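Local structure of 6-phosphogluconate dehydratase (Shewanella oneidensis, 2GP4) at residues Thr29-Ala34 / Phe343-Asp348; Leu147-Ile152 / Thr324-Ala329; Val338-Phe343 / Ala542-Pro547; Lys441-Asn446 / Ala450-Ser455; Gly515-Gln518 / Lys523-Leu526. The protein catalyses the dehydration of 6-phosphogluconate to 2-keto-3-deoxy-6-phosphogluconate, a step of the Entner-Doudoroff pathway. One frame throughout, in Å; residues are numbered along the deposited sequence.

Contact 1: residues Thr29-Ala34 / Phe343-Asp348; sequences TDRIIA and FSELSD
R31 and E345 make this contact with their polar ends alone, as a salt bridge between two helices whose backbones stay well apart. A single carboxylate oxygen does the work: E345 OE1 takes R31 NH1 at 2.7 Å. The N-H...O angle of 133° shows that the bond is bent, and NH1 meets OE1 on its syn side, somewhat out of the carboxylate plane. R31 NH2 turns to the same oxygen over 2.9 Å, but at an angle that makes this second bond weak. OE1 therefore lies in the fork of the two terminal nitrogens, while the guanidinium and carboxylate planes stand 41° apart instead of meeting flat, two bonds to two oxygens. The arginine chain leaves its helix with CG anti to the backbone N (chi1 -177°) and bends at chi3, which brings this edge of the guanidinium round to the glutamate.

NH2 also forms a salt bridge with D342 OD1, so R31 probably shares its charge between two acids of helix 340-347. On the other segment, S344 OG and S347 OG are satisfied by the backbone nitrogens of L442 and L440.

Both charged residues are partly exposed. Beneath them, I32 packs on V308 of helix 304-316 and F343 on I311, so helices 23-51 and 340-347 lie against a common helical neighbour, with strand 440-445 meeting helix 340-347 as well.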
# COMPACT_ATOMS: atom_id res chain seq x y z
N THR A 29 16.32 -1.06 -8.22
CA THR A 29 16.64 -2.19 -7.35
C THR A 29 18.07 -2.11 -6.83
O THR A 29 18.29 -2.20 -5.61
CB THR A 29 16.42 -3.55 -8.06
OG1 THR A 29 15.06 -3.65 -8.50
CG2 THR A 29 16.73 -4.70 -7.13
N ASP A 30 19.03 -1.91 -7.73
CA ASP A 30 20.44 -1.77 -7.36
C ASP A 30 20.68 -0.60 -6.40
O ASP A 30 21.50 -0.70 -5.48
CB ASP A 30 21.32 -1.58 -8.60
CG ASP A 30 21.37 -2.81 -9.48
OD1 ASP A 30 20.90 -3.90 -9.07
OD2 ASP A 30 21.91 -2.68 -10.61
N ARG A 31 19.97 0.50 -6.63
CA ARG A 31 20.09 1.69 -5.79
C ARG A 31 19.65 1.38 -4.36
O ARG A 31 20.28 1.81 -3.40
CB ARG A 31 19.28 2.85 -6.36
CG ARG A 31 19.41 4.15 -5.56
CD ARG A 31 18.79 5.33 -6.29
NE ARG A 31 17.35 5.14 -6.49
CZ ARG A 31 16.58 5.92 -7.22
NH1 ARG A 31 17.09 6.97 -7.86
NH2 ARG A 31 15.29 5.66 -7.33
N ILE A 32 18.55 0.63 -4.25
CA ILE A 32 17.99 0.23 -2.96
C ILE A 32 18.92 -0.75 -2.24
O ILE A 32 19.13 -0.62 -1.03
CB ILE A 32 16.55 -0.35 -3.12
CG1 ILE A 32 15.58 0.75 -3.60
CG2 ILE A 32 16.05 -0.94 -1.82
CD1 ILE A 32 14.30 0.23 -4.23
N ILE A 33 19.49 -1.70 -2.98
CA ILE A 33 20.46 -2.64 -2.43
C ILE A 33 21.66 -1.89 -1.85
O ILE A 33 22.09 -2.18 -0.73
CB ILE A 33 20.93 -3.67 -3.49
CG1 ILE A 33 19.77 -4.60 -3.89
CG2 ILE A 33 22.16 -4.46 -3.00
CD1 ILE A 33 20.03 -5.41 -5.15
N ALA A 34 22.17 -0.92 -2.60
CA ALA A 34 23.33 -0.12 -2.19
C ALA A 34 23.02 0.68 -0.93
O ALA A 34 23.82 0.73 -0.00
CB ALA A 34 23.79 0.81 -3.31
N PHE A 343 9.76 5.16 -5.92
CA PHE A 343 8.38 5.03 -6.39
C PHE A 343 8.15 5.79 -7.70
O PHE A 343 7.58 5.24 -8.65
CB PHE A 343 7.39 5.52 -5.32
CG PHE A 343 7.12 4.51 -4.24
CD1 PHE A 343 6.12 3.56 -4.38
CD2 PHE A 343 7.87 4.52 -3.07
CE1 PHE A 343 5.87 2.63 -3.38
CE2 PHE A 343 7.62 3.60 -2.06
CZ PHE A 343 6.62 2.65 -2.22
N SER A 344 8.61 7.04 -7.72
CA SER A 344 8.40 7.96 -8.83
C SER A 344 9.11 7.48 -10.10
O SER A 344 8.55 7.55 -11.19
CB SER A 344 8.88 9.36 -8.43
OG SER A 344 8.61 10.33 -9.42
N GLU A 345 10.34 6.98 -9.94
CA GLU A 345 11.13 6.51 -11.08
C GLU A 345 10.68 5.14 -11.58
O GLU A 345 10.75 4.86 -12.79
CB GLU A 345 12.64 6.58 -10.78
CG GLU A 345 13.14 8.03 -10.72
CD GLU A 345 14.50 8.22 -10.06
OE1 GLU A 345 15.22 7.22 -9.81
OE2 GLU A 345 14.86 9.39 -9.80
N LEU A 346 10.20 4.29 -10.68
CA LEU A 346 9.61 3.01 -11.07
C LEU A 346 8.31 3.23 -11.82
O LEU A 346 8.05 2.55 -12.82
CB LEU A 346 9.36 2.11 -9.85
CG LEU A 346 10.59 1.42 -9.27
CD1 LEU A 346 10.27 0.78 -7.95
CD2 LEU A 346 11.18 0.40 -10.25
N SER A 347 7.50 4.18 -11.34
CA SER A 347 6.21 4.50 -11.94
C SER A 347 6.35 4.81 -13.43
O SER A 347 5.54 4.35 -14.24
CB SER A 347 5.57 5.68 -11.21
OG SER A 347 4.36 6.08 -11.84
N ASP A 348 7.40 5.56 -13.79
CA ASP A 348 7.68 5.90 -15.18
C ASP A 348 7.87 4.69 -16.09
O ASP A 348 7.65 4.79 -17.30
CB ASP A 348 8.91 6.81 -15.27
CG ASP A 348 8.64 8.21 -14.76
OD1 ASP A 348 7.47 8.60 -14.59
OD2 ASP A 348 9.63 8.93 -14.55

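Contact 2: residues Leu147-Ile152 / Thr324-Ala329; sequences LSREVI and TMHIVA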
# COMPACT_ATOMS: atom_id res chain seq x y z
N LEU A 147 -2.36 4.41 13.25
CA LEU A 147 -1.82 4.02 14.53
C LEU A 147 -2.09 2.56 14.88
O LEU A 147 -1.29 1.95 15.60
CB LEU A 147 -2.36 4.93 15.63
CG LEU A 147 -1.67 6.28 15.80
CD1 LEU A 147 -2.56 7.23 16.57
CD2 LEU A 147 -0.31 6.11 16.49
N SER A 148 -3.20 2.01 14.39
CA SER A 148 -3.54 0.60 14.64
C SER A 148 -2.58 -0.39 13.97
O SER A 148 -2.45 -1.53 14.43
CB SER A 148 -4.97 0.30 14.22
OG SER A 148 -5.13 0.40 12.82
N ARG A 149 -1.93 0.03 12.89
CA ARG A 149 -0.88 -0.77 12.27
C ARG A 149 0.26 -1.01 13.26
O ARG A 149 0.74 -2.13 13.39
CB ARG A 149 -0.33 -0.11 11.00
CG ARG A 149 0.81 -0.87 10.35
CD ARG A 149 1.53 -0.03 9.32
NE ARG A 149 2.44 0.94 9.93
CZ ARG A 149 3.11 1.88 9.27
NH1 ARG A 149 2.98 2.00 7.95
NH2 ARG A 149 3.90 2.71 9.93
N GLU A 150 0.66 0.05 13.95
CA GLU A 150 1.73 -0.04 14.95
C GLU A 150 1.30 -0.94 16.11
O GLU A 150 2.11 -1.74 16.62
CB GLU A 150 2.14 1.35 15.44
CG GLU A 150 2.57 2.33 14.33
CD GLU A 150 3.83 1.88 13.62
OE1 GLU A 150 4.93 2.16 14.15
OE2 GLU A 150 3.74 1.23 12.56
N VAL A 151 0.03 -0.82 16.50
CA VAL A 151 -0.53 -1.64 17.57
C VAL A 151 -0.54 -3.12 17.18
O VAL A 151 -0.12 -3.96 17.97
CB VAL A 151 -1.93 -1.16 18.01
CG1 VAL A 151 -2.51 -2.06 19.10
CG2 VAL A 151 -1.87 0.28 18.50
N ILE A 152 -0.99 -3.41 15.95
CA ILE A 152 -0.99 -4.79 15.39
C ILE A 152 0.42 -5.39 15.34
O ILE A 152 0.62 -6.55 15.71
CB ILE A 152 -1.66 -4.83 13.97
CG1 ILE A 152 -3.17 -4.60 14.08
CG2 ILE A 152 -1.38 -6.15 13.23
CD1 ILE A 152 -3.82 -4.05 12.81
N THR A 324 1.99 2.93 -0.20
CA THR A 324 3.34 3.45 -0.34
C THR A 324 4.00 3.56 1.03
O THR A 324 5.17 3.22 1.18
CB THR A 324 3.39 4.82 -1.09
OG1 THR A 324 2.68 5.81 -0.33
CG2 THR A 324 2.76 4.71 -2.48
N MSE A 325 3.25 4.01 2.03
CA MSE A 325 3.75 4.12 3.40
C MSE A 325 4.03 2.76 4.03
O MSE A 325 5.05 2.57 4.70
CB MSE A 325 2.77 4.91 4.28
CG MSE A 325 2.83 6.41 4.13
SE MSE A 325 1.45 7.27 5.23
CE MSE A 325 -0.11 6.58 4.26
N HIS A 326 3.12 1.81 3.81
CA HIS A 326 3.21 0.48 4.40
C HIS A 326 4.31 -0.37 3.79
O HIS A 326 4.95 -1.16 4.49
CB HIS A 326 1.86 -0.26 4.29
CG HIS A 326 0.71 0.48 4.88
ND1 HIS A 326 0.81 1.21 6.05
CD2 HIS A 326 -0.58 0.60 4.48
CE1 HIS A 326 -0.36 1.76 6.33
NE2 HIS A 326 -1.22 1.40 5.39
N ILE A 327 4.53 -0.23 2.48
CA ILE A 327 5.62 -0.93 1.80
C ILE A 327 6.95 -0.46 2.37
O ILE A 327 7.84 -1.27 2.63
CB ILE A 327 5.58 -0.70 0.26
CG1 ILE A 327 4.38 -1.42 -0.37
CG2 ILE A 327 6.91 -1.13 -0.41
CD1 ILE A 327 4.24 -1.20 -1.88
N VAL A 328 7.07 0.85 2.57
CA VAL A 328 8.28 1.47 3.11
C VAL A 328 8.51 1.07 4.58
O VAL A 328 9.65 0.83 4.99
CB VAL A 328 8.22 3.03 2.95
CG1 VAL A 328 9.35 3.72 3.72
CG2 VAL A 328 8.29 3.40 1.49
N ALA A 329 7.43 1.00 5.36
CA ALA A 329 7.50 0.57 6.75
C ALA A 329 7.85 -0.91 6.88
O ALA A 329 8.62 -1.30 7.76
CB ALA A 329 6.21 0.88 7.47
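R149 reaches from helix 145-160 across to helix 322-333, where H326 and A329 receive its guanidinium. Everything tight here is at that one group. NH1 gives a hydrogen bond to H326 ND1 at 3.0 Å with an N-H...N angle of 147°; the donor lies in the imidazole plane, at the ring edge, although the two planes stand 75° apart. A329 CB lies over one guanidinium face, 3.5 Å from NH1. On another edge, NE and NH2 both hold E150 OE2, NE at 2.9 Å, approaching the carboxylate from the same face. NH2 also binds the carbonyl of G617, and E150 OE1 takes the amide of S620.

The backbones, by contrast, are loosely paired: the short axes approach no closer than 12.6 Å, at 29° to each other, and the selenomethionine M325 sends its end away. The contact has no solvent side, all its touching residues being buried, and I183 of helix 179-186 packs on both R149 and A329.

A methionine at R149 would probably leave H326 ND1 without this donor and the buried E150 carboxylate without its positive mate. This suggests a buried positive charge probably balanced by E150, all three guanidinium nitrogens donating and H326 ND1 accepting.

Contact 3: residues Val338-Phe343 / Ala542-Pro547; sequences VNWDDF and AIHLTP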
# COMPACT_ATOMS: atom_id res chain seq x y z
N VAL A 338 13.70 2.26 1.25
CA VAL A 338 13.05 2.70 0.01
C VAL A 338 12.48 4.11 0.19
O VAL A 338 11.86 4.40 1.22
CB VAL A 338 11.90 1.73 -0.40
CG1 VAL A 338 11.12 2.26 -1.60
CG2 VAL A 338 12.43 0.33 -0.70
N ASN A 339 12.69 4.99 -0.79
CA ASN A 339 12.13 6.34 -0.72
C ASN A 339 11.21 6.70 -1.90
O ASN A 339 10.97 5.87 -2.78
CB ASN A 339 13.24 7.39 -0.49
CG ASN A 339 14.29 7.43 -1.61
OD1 ASN A 339 15.44 7.82 -1.38
ND2 ASN A 339 13.90 7.03 -2.82
N TRP A 340 10.72 7.94 -1.93
CA TRP A 340 9.83 8.39 -3.00
C TRP A 340 10.48 8.48 -4.37
O TRP A 340 9.80 8.39 -5.39
CB TRP A 340 9.14 9.72 -2.65
CG TRP A 340 8.09 9.58 -1.58
CD1 TRP A 340 7.46 8.43 -1.20
CD2 TRP A 340 7.54 10.63 -0.78
NE1 TRP A 340 6.55 8.70 -0.20
CE2 TRP A 340 6.57 10.04 0.07
CE3 TRP A 340 7.76 12.01 -0.70
CZ2 TRP A 340 5.84 10.78 1.00
CZ3 TRP A 340 7.03 12.75 0.23
CH2 TRP A 340 6.08 12.13 1.06
N ASP A 341 11.80 8.65 -4.41
CA ASP A 341 12.53 8.61 -5.68
C ASP A 341 12.41 7.23 -6.32
O ASP A 341 12.34 7.11 -7.55
CB ASP A 341 14.00 8.95 -5.48
CG ASP A 341 14.22 10.30 -4.83
OD1 ASP A 341 14.46 10.33 -3.61
OD2 ASP A 341 14.15 11.33 -5.54
N ASP A 342 12.39 6.18 -5.49
CA ASP A 342 12.17 4.83 -5.98
C ASP A 342 10.80 4.69 -6.62
O ASP A 342 10.68 4.19 -7.73
CB ASP A 342 12.33 3.79 -4.87
CG ASP A 342 13.67 3.89 -4.15
OD1 ASP A 342 14.69 4.25 -4.78
OD2 ASP A 342 13.70 3.61 -2.93
N PHE A 343 9.76 5.16 -5.92
CA PHE A 343 8.38 5.03 -6.39
C PHE A 343 8.15 5.79 -7.70
O PHE A 343 7.58 5.24 -8.65
CB PHE A 343 7.39 5.52 -5.32
CG PHE A 343 7.12 4.51 -4.24
CD1 PHE A 343 6.12 3.56 -4.38
CD2 PHE A 343 7.87 4.52 -3.07
CE1 PHE A 343 5.87 2.63 -3.38
CE2 PHE A 343 7.62 3.60 -2.06
CZ PHE A 343 6.62 2.65 -2.22
N ALA A 542 -1.38 17.39 -4.20
CA ALA A 542 -0.10 17.13 -3.54
C ALA A 542 -0.38 16.65 -2.12
O ALA A 542 -0.92 17.41 -1.32
CB ALA A 542 0.76 18.36 -3.55
N ILE A 543 -0.03 15.40 -1.84
CA ILE A 543 -0.40 14.74 -0.57
C ILE A 543 0.83 14.23 0.18
O ILE A 543 1.91 14.10 -0.40
CB ILE A 543 -1.41 13.57 -0.79
CG1 ILE A 543 -0.80 12.47 -1.68
CG2 ILE A 543 -2.72 14.07 -1.38
CD1 ILE A 543 -1.58 11.16 -1.70
N HIS A 544 0.66 13.94 1.48
CA HIS A 544 1.77 13.47 2.33
C HIS A 544 2.89 14.51 2.46
O HIS A 544 4.03 14.17 2.80
CB HIS A 544 2.34 12.13 1.82
CG HIS A 544 1.32 11.05 1.65
ND1 HIS A 544 1.66 9.73 1.44
CD2 HIS A 544 -0.03 11.09 1.67
CE1 HIS A 544 0.56 9.01 1.33
NE2 HIS A 544 -0.48 9.81 1.46
N LEU A 545 2.57 15.78 2.20
CA LEU A 545 3.54 16.88 2.32
C LEU A 545 4.32 16.81 3.63
O LEU A 545 3.76 16.62 4.71
CB LEU A 545 2.87 18.26 2.17
CG LEU A 545 3.83 19.45 2.14
CD1 LEU A 545 4.89 19.32 1.04
CD2 LEU A 545 3.09 20.77 1.99
N THR A 546 5.63 16.96 3.49
CA THR A 546 6.58 16.74 4.56
C THR A 546 7.71 17.75 4.41
O THR A 546 8.20 17.98 3.29
CB THR A 546 7.10 15.29 4.53
OG1 THR A 546 5.99 14.38 4.61
CG2 THR A 546 8.05 15.00 5.70
N PRO A 547 8.13 18.38 5.53
CA PRO A 547 7.61 18.23 6.90
C PRO A 547 6.16 18.71 7.05
O PRO A 547 5.77 19.69 6.41
CB PRO A 547 8.55 19.10 7.75
CG PRO A 547 9.77 19.27 6.92
CD PRO A 547 9.27 19.33 5.51
O HOH W 1 4.16 7.81 1.23
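The edge of the W340 indole packs against the backbone carbonyl and CB of H544, a buried contact between the start of helix 340-347 and the corner of strand 541-546 in the mixed sheet, and so links the N-terminal and C-terminal family regions. At the far end of the indole, CH2 comes within 3.4 Å of H544 O, which lies at the ring edge and in the indole plane, so the polarised C-H edge faces the carbonyl oxygen. The same CH2 is 3.8 Å from H544 CB. CG of W340 stands anti to the carbonyl carbon (chi1 -71°), which extends the indole toward the sheet.

H544 O has a hydrogen-bond partner two residues on: T546 OG1 donates to it at 2.7 Å, tilted 29° from the carbonyl plane. The other end of the contact is bridged by water. W340 NE1 donates to the water at 2.9 Å, and the water lies 3.2 Å from H544 ND1 in a second hydrogen bond, in the plane of each ring. Replacing W340 with an alanine is likely to open a gap beside H544 CB and leave the bridging water without its indole donor.

V451 of strand 448-453 packs against both W340 and H544, and L442 of strand 440-445 also touches the indole. Helix 340-347 thus rests on the first two strands of the sheet, while its tryptophan reaches across to the third.

Contact 4: residues Lys441-Asn446 / Ala450-Ser455; sequences KLLKGN and AVIKVS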
# COMPACT_ATOMS: atom_id res chain seq x y z
N LYS A 441 4.00 10.35 -9.00
CA LYS A 441 5.13 11.28 -9.12
C LYS A 441 5.54 11.96 -7.81
O LYS A 441 4.70 12.30 -6.97
CB LYS A 441 4.86 12.35 -10.19
CG LYS A 441 4.72 11.83 -11.64
CD LYS A 441 5.74 10.75 -12.00
CE LYS A 441 7.14 11.32 -12.19
NZ LYS A 441 8.12 10.24 -12.42
N LEU A 442 6.85 12.17 -7.67
CA LEU A 442 7.39 12.94 -6.56
C LEU A 442 7.33 14.43 -6.87
O LEU A 442 7.62 14.86 -7.98
CB LEU A 442 8.84 12.51 -6.30
CG LEU A 442 9.73 13.30 -5.34
CD1 LEU A 442 9.23 13.24 -3.89
CD2 LEU A 442 11.14 12.79 -5.45
N LEU A 443 6.95 15.23 -5.87
CA LEU A 443 7.01 16.68 -6.00
C LEU A 443 8.03 17.24 -5.00
O LEU A 443 8.01 16.87 -3.82
CB LEU A 443 5.63 17.32 -5.80
CG LEU A 443 4.51 16.88 -6.76
CD1 LEU A 443 3.15 17.30 -6.23
CD2 LEU A 443 4.70 17.38 -8.19
N LYS A 444 8.93 18.09 -5.49
CA LYS A 444 9.96 18.72 -4.66
C LYS A 444 9.86 20.24 -4.76
O LYS A 444 9.42 20.77 -5.78
CB LYS A 444 11.36 18.31 -5.12
CG LYS A 444 11.69 16.84 -5.05
CD LYS A 444 13.20 16.62 -4.82
CE LYS A 444 14.05 16.96 -6.05
NZ LYS A 444 14.21 15.82 -7.00
N GLY A 445 10.31 20.93 -3.71
CA GLY A 445 10.50 22.38 -3.74
C GLY A 445 10.76 22.97 -2.37
O GLY A 445 11.09 22.24 -1.42
N ASN A 446 10.61 24.28 -2.26
CA ASN A 446 10.80 24.97 -0.98
C ASN A 446 9.79 24.52 0.09
O ASN A 446 10.07 24.60 1.29
CB ASN A 446 10.80 26.51 -1.15
CG ASN A 446 9.44 27.05 -1.61
OD1 ASN A 446 8.60 26.33 -2.17
ND2 ASN A 446 9.21 28.35 -1.36
N ALA A 450 6.37 15.86 -1.50
CA ALA A 450 5.05 15.23 -1.48
C ALA A 450 4.92 14.24 -2.64
O ALA A 450 5.83 14.11 -3.46
CB ALA A 450 3.96 16.30 -1.56
N VAL A 451 3.80 13.54 -2.70
CA VAL A 451 3.50 12.69 -3.86
C VAL A 451 2.18 13.12 -4.49
O VAL A 451 1.36 13.78 -3.85
CB VAL A 451 3.51 11.17 -3.51
CG1 VAL A 451 4.90 10.71 -3.08
CG2 VAL A 451 2.48 10.84 -2.44
N ILE A 452 2.00 12.76 -5.76
CA ILE A 452 0.79 13.06 -6.51
C ILE A 452 0.45 11.90 -7.44
O ILE A 452 1.35 11.32 -8.07
CB ILE A 452 0.91 14.41 -7.31
CG1 ILE A 452 -0.41 14.77 -8.00
CG2 ILE A 452 2.07 14.36 -8.32
CD1 ILE A 452 -0.53 16.24 -8.40
N LYS A 453 -0.84 11.54 -7.49
CA LYS A 453 -1.36 10.65 -8.52
C LYS A 453 -1.95 11.45 -9.67
O LYS A 453 -2.92 12.20 -9.49
CB LYS A 453 -2.40 9.68 -7.97
CG LYS A 453 -1.81 8.46 -7.26
CD LYS A 453 -0.84 7.64 -8.12
CE LYS A 453 -1.53 6.97 -9.30
NZ LYS A 453 -2.66 6.08 -8.90
N VAL A 454 -1.36 11.29 -10.85
CA VAL A 454 -1.77 12.03 -12.04
C VAL A 454 -2.54 11.15 -13.03
O VAL A 454 -2.93 11.61 -14.10
CB VAL A 454 -0.57 12.72 -12.74
CG1 VAL A 454 0.00 13.81 -11.85
CG2 VAL A 454 0.52 11.72 -13.13
N SER A 455 -2.75 9.89 -12.65
CA SER A 455 -3.40 8.88 -13.48
C SER A 455 -4.77 9.28 -14.03
O SER A 455 -5.10 8.95 -15.18
CB SER A 455 -3.54 7.58 -12.71
OG SER A 455 -2.28 6.94 -12.61
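K441 O is held by two groups of the facing strand: I452 N donates to it at 3.0 Å, and V451 CA sends a C-H toward it from 3.4 Å. The motif is an antiparallel beta hairpin, strand 440-445 followed by strand 448-453, at one margin of the mixed sheet as counted within this chain. Its register follows from the bonds. K441 with I452 and L443 with A450 are hydrogen-bonded pairs, and L442 with V451 between them is a non-hydrogen-bonded pair whose CA atoms lie 4.7 Å apart. K441 N returns to I452 O at 3.0 Å. In the other pair L443 N reaches A450 O at 2.9 Å, and A450 N answers to L443 O. The short strand axes make an angle of 139°, well short of exact antiparallel, which indicates a marked twist.

L442 N, which makes no bond within the hairpin, donates to S344 OG of helix 340-347. On the same face V451 joins L442, and both touch W340 of that helix; V451 also forms backbone bonds with I543 in the next strand.

The opposite face carries K441, L443, A450 and I452. From it the K441 chain, bending at chi2 and chi3, takes NZ to a salt bridge with D348 OD1. There too the I452 methyl CG2 fits in beside the neighbouring strand, with K441 CB 3.9 Å away and L443 CD1 at 3.8 Å.

Contact 5: residues Gly515-Gln518 / Lys523-Leu526; sequences GSLQ and KVAL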
# COMPACT_ATOMS: atom_id res chain seq x y z
N GLY A 515 -13.45 18.92 -7.27
CA GLY A 515 -13.80 18.37 -8.58
C GLY A 515 -14.87 19.19 -9.28
O GLY A 515 -14.77 19.47 -10.47
N SER A 516 -15.90 19.59 -8.53
CA SER A 516 -16.96 20.44 -9.07
C SER A 516 -16.45 21.85 -9.42
O SER A 516 -16.95 22.48 -10.35
CB SER A 516 -18.18 20.51 -8.13
OG SER A 516 -17.95 21.34 -7.01
N LEU A 517 -15.47 22.33 -8.67
CA LEU A 517 -14.79 23.59 -8.95
C LEU A 517 -13.98 23.53 -10.25
O LEU A 517 -13.99 24.48 -11.04
CB LEU A 517 -13.86 23.96 -7.79
CG LEU A 517 -14.26 25.02 -6.76
CD1 LEU A 517 -15.77 25.14 -6.57
CD2 LEU A 517 -13.56 24.74 -5.43
N GLN A 518 -13.30 22.40 -10.46
CA GLN A 518 -12.59 22.14 -11.71
C GLN A 518 -13.57 22.00 -12.88
O GLN A 518 -13.32 22.53 -13.97
CB GLN A 518 -11.71 20.88 -11.57
CG GLN A 518 -10.86 20.54 -12.80
CD GLN A 518 -9.86 19.42 -12.55
OE1 GLN A 518 -8.81 19.64 -11.94
NE2 GLN A 518 -10.16 18.22 -13.05
N LYS A 523 -9.25 26.62 -12.15
CA LYS A 523 -7.99 25.88 -12.04
C LYS A 523 -7.67 25.68 -10.57
O LYS A 523 -7.31 26.62 -9.87
CB LYS A 523 -6.86 26.60 -12.77
CG LYS A 523 -7.11 26.79 -14.27
CD LYS A 523 -5.84 27.17 -15.03
CE LYS A 523 -5.05 25.93 -15.51
NZ LYS A 523 -4.43 25.11 -14.41
N VAL A 524 -7.83 24.45 -10.10
CA VAL A 524 -7.75 24.18 -8.66
C VAL A 524 -6.84 23.01 -8.33
O VAL A 524 -6.69 22.08 -9.13
CB VAL A 524 -9.16 23.93 -8.06
CG1 VAL A 524 -9.97 25.21 -8.07
CG2 VAL A 524 -9.90 22.81 -8.79
N ALA A 525 -6.24 23.05 -7.15
CA ALA A 525 -5.40 21.96 -6.66
C ALA A 525 -5.49 21.82 -5.15
O ALA A 525 -5.87 22.76 -4.45
CB ALA A 525 -3.97 22.15 -7.10
N LEU A 526 -5.16 20.62 -4.67
CA LEU A 526 -5.10 20.32 -3.25
C LEU A 526 -3.66 20.19 -2.80
O LEU A 526 -2.83 19.64 -3.52
CB LEU A 526 -5.80 19.00 -2.94
CG LEU A 526 -7.28 18.93 -2.57
CD1 LEU A 526 -7.67 20.04 -1.59
CD2 LEU A 526 -8.14 18.96 -3.81
O HOH W 2 -7.34 21.90 -11.65
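V524 meets L517 and Q518 where the last turns of helix 511-519 lie over the start of strand 524-528. The apolar part of the contact is made by the two valine methyls, which divide between neighbouring helix residues. CG2 lies 3.8 Å from Q518 CB and equally close to the backbone N of Q518, while CG1 is 4.1 Å from L517 CB. CG1 stands anti to the carbonyl carbon (chi1 -68°), which leaves CG2 between the backbone N and the carbonyl carbon; in this setting both methyls face the helix. The leucine meets the strand through its CB and goes on to pack against F481 of helix 477-482 and L486, and V524 also touches L514 one turn back in helix 511-519.

The polar part runs through water. One molecule donates to Q518 OE1 at 2.7 Å and to V524 O at 2.6 Å, tying the glutamine side chain to the strand backbone without any direct hydrogen bond between the segments. Q518 leaves its helix with CG anti to the backbone N (chi1 -177°) and is extended beyond, which carries the amide past the valine to the water. The other end of that amide is used too, since NE2 binds the carbonyl of K538.

This is the return leg of a beta-alpha-beta crossover: strand 490-494 leads through helices 499-502 and 511-519 to strand 524-528, its parallel neighbour, with K523 and A525 bonded to C490.

The chemistry implies a helix seated on the sheet by hydrocarbon packing, with a buried amide whose oxygen and nitrogen are both satisfied, by water and by a backbone carbonyl.

Overall arrangement
Contact 1 lies at the surface and rests on charge, whereas contact 2, 9 Å from the chain's centre, is a buried polar network. Contacts 1 and 3 share helix 340-347; that helix follows helix 322-333 of contact 2 in the chain, and F343 packs on V328 and T324 there. Contacts 3, 4 and 5 all reach the same mixed sheet: I543 binds V451 of contact 4, and A542 binds L526 of contact 5. Contact 4 is mostly backbone bonding, contact 5 mostly apolar packing, and contacts 3 and 5 each add a bridging water. Contact 5 remains farthest out, touching neither contact 1 nor contact 2.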